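Local coordinates for uncharacterized protein (Borrelia turicatae, PDB 5VJ4) that is of unknown function but is a putative surface protein of a relapsing fever spirochete, probably a lipoprotein and possibly lipid-binding, at residues A[187-190]-A[191-194]. Sequence-based numbering, arbitrary orientation.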
ATOM      1  N   LYS A 187       5.275  13.631  -6.908  1.00 47.39           N
ATOM      2  CA  LYS A 187       6.016  12.412  -7.258  1.00 50.58           C
ATOM      3  C   LYS A 187       5.139  11.141  -7.255  1.00 57.93           C
ATOM      4  O   LYS A 187       5.147  10.358  -8.222  1.00 56.41           O
ATOM      5  CB  LYS A 187       7.258  12.253  -6.379  1.00 66.39           C
ATOM      6  CG  LYS A 187       8.293  13.313  -6.690  1.00 76.74           C
ATOM      7  CD  LYS A 187       9.372  13.475  -5.629  1.00 98.82           C
ATOM      8  CE  LYS A 187      10.138  14.772  -5.891  1.00123.07           C
ATOM      9  NZ  LYS A 187      11.435  14.872  -5.171  1.00144.20           N
ATOM     10  N   ARG A 188       4.352  10.959  -6.199  1.00 48.94           N
ATOM     11  CA  ARG A 188       3.447   9.806  -6.151  1.00 49.48           C
ATOM     12  C   ARG A 188       2.572   9.770  -7.403  1.00 48.67           C
ATOM     13  O   ARG A 188       2.454   8.733  -8.059  1.00 45.09           O
ATOM     14  CB  ARG A 188       2.595   9.802  -4.879  1.00 47.06           C
ATOM     15  CG  ARG A 188       3.392   9.945  -3.606  1.00 45.15           C
ATOM     16  CD  ARG A 188       2.682   9.386  -2.391  1.00 61.44           C
ATOM     17  NE  ARG A 188       3.418   9.688  -1.168  1.00 72.47           N
ATOM     18  CZ  ARG A 188       3.434  10.876  -0.565  1.00 63.69           C
ATOM     19  NH1 ARG A 188       2.741  11.916  -1.055  1.00 54.59           N
ATOM     20  NH2 ARG A 188       4.161  11.019   0.532  1.00 66.49           N
ATOM     21  N   TYR A 189       2.019  10.924  -7.768  1.00 44.83           N
ATOM     22  CA  TYR A 189       1.171  10.985  -8.928  1.00 54.70           C
ATOM     23  C   TYR A 189       1.946  10.607 -10.204  1.00 65.84           C
ATOM     24  O   TYR A 189       1.426   9.807 -11.026  1.00 55.20           O
ATOM     25  CB  TYR A 189       0.514  12.341  -9.051  1.00 56.57           C
ATOM     26  CG  TYR A 189      -0.538  12.709  -8.015  1.00 53.89           C
ATOM     27  CD1 TYR A 189      -1.112  11.766  -7.165  1.00 68.76           C
ATOM     28  CD2 TYR A 189      -0.994  14.027  -7.930  1.00 52.99           C
ATOM     29  CE1 TYR A 189      -2.089  12.138  -6.240  1.00 59.02           C
ATOM     30  CE2 TYR A 189      -1.982  14.389  -7.043  1.00 55.89           C
ATOM     31  CZ  TYR A 189      -2.520  13.450  -6.193  1.00 57.93           C
ATOM     32  OH  TYR A 189      -3.484  13.871  -5.308  1.00 74.18           O
ATOM     33  N   ASP A 190       3.181  11.130 -10.336  1.00 46.42           N
ATOM     34  CA  ASP A 190       4.098  10.713 -11.424  1.00 47.15           C
ATOM     35  C   ASP A 190       4.153   9.197 -11.526  1.00 47.10           C
ATOM     36  O   ASP A 190       3.860   8.617 -12.588  1.00 55.09           O
ATOM     37  CB  ASP A 190       5.515  11.257 -11.221  1.00 54.25           C
ATOM     38  CG  ASP A 190       5.674  12.707 -11.687  1.00 75.04           C
ATOM     39  OD1 ASP A 190       4.811  13.199 -12.449  1.00 57.08           O
ATOM     40  OD2 ASP A 190       6.670  13.358 -11.282  1.00 99.01           O
ATOM     41  N   GLY A 191       4.441   8.560 -10.396  1.00 39.14           N
ATOM     42  CA  GLY A 191       4.550   7.112 -10.349  1.00 35.65           C
ATOM     43  C   GLY A 191       3.329   6.457 -10.908  1.00 39.49           C
ATOM     44  O   GLY A 191       3.428   5.565 -11.750  1.00 55.40           O
ATOM     45  N   LEU A 192       2.164   6.929 -10.466  1.00 49.69           N
ATOM     46  CA  LEU A 192       0.910   6.289 -10.848  1.00 47.91           C
ATOM     47  C   LEU A 192       0.688   6.443 -12.341  1.00 55.76           C
ATOM     48  O   LEU A 192       0.310   5.478 -13.021  1.00 50.37           O
ATOM     49  CB  LEU A 192      -0.244   6.847 -10.044  1.00 44.32           C
ATOM     50  CG  LEU A 192      -0.271   6.436  -8.564  1.00 42.24           C
ATOM     51  CD1 LEU A 192      -1.100   7.433  -7.803  1.00 57.60           C
ATOM     52  CD2 LEU A 192      -0.831   5.062  -8.364  1.00 35.75           C
ATOM     53  N   VAL A 193       0.986   7.634 -12.851  1.00 48.60           N
ATOM     54  CA  VAL A 193       0.892   7.877 -14.276  1.00 50.42           C
ATOM     55  C   VAL A 193       1.839   6.963 -15.033  1.00 64.27           C
ATOM     56  O   VAL A 193       1.391   6.241 -15.951  1.00 48.99           O
ATOM     57  CB  VAL A 193       1.105   9.350 -14.629  1.00 52.62           C
ATOM     58  CG1 VAL A 193       0.990   9.569 -16.145  1.00 49.21           C
ATOM     59  CG2 VAL A 193       0.075  10.190 -13.896  1.00 43.21           C
ATOM     60  N   LYS A 194       3.114   6.944 -14.627  1.00 48.05           N
ATOM     61  CA  LYS A 194       4.079   6.050 -15.292  1.00 39.18           C
ATOM     62  C   LYS A 194       3.595   4.602 -15.259  1.00 48.15           C
ATOM     63  O   LYS A 194       3.772   3.879 -16.236  1.00 62.51           O
ATOM     64  CB  LYS A 194       5.486   6.215 -14.750  1.00 41.66           C
ATOM     65  CG  LYS A 194       6.095   7.587 -15.079  1.00 46.05           C
ATOM     66  CD  LYS A 194       6.941   8.127 -13.937  1.00 57.73           C
ATOM     67  CE  LYS A 194       8.189   8.878 -14.402  1.00 88.32           C
ATOM     68  NZ  LYS A 194       7.949  10.162 -15.118  1.00 74.14           N
TER
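Tyr189 and Leu192 lean together one turn apart on the long alpha-helix 176-201, part of an all-helical fold. Leu192 reaches the ring with one methyl alone: CD1 comes up at the ring's edge, near its plane, 4.4 Å from Tyr189 CD1, a loose apolar contact at the rim of the ring, not over its face. The ring also meets Phe221 edge-to-face, and Leu192 packs on Tyr276 and Val279 of helix 263-301, so this side of the helix faces the protein interior.

Four successive i to i+4 backbone bonds run through the turn. Leu192 N donates to Arg188 O at 3.0 Å, and Val193 N to Tyr189 O at 2.9 Å. Val193 has CG1 anti to its own nitrogen (chi1 -180°), which sets CG2 back along the helix beside Tyr189 O.

The polar side is built round Asp190 and Lys194. Their charged ends do not pair directly: Asp190 OD1 and Lys194 NZ stay 5.1 Å apart. Instead OD1 takes a salt bridge from Lys163 and a hydrogen bond with Tyr126, whose ring also receives Lys194 in a cation-pi contact; Tyr126 thus ties both residues to helix 118-128. The end of Arg188 leads away from the turn, and its NE is hydrogen-bonded to Asn271 O of the second subunit.

Lys194 N donates to Asp190 O at 2.7 Å. The bent aliphatic stem of Lys194 passes beside that same oxygen, with CD 3.4 Å from Asp190 O.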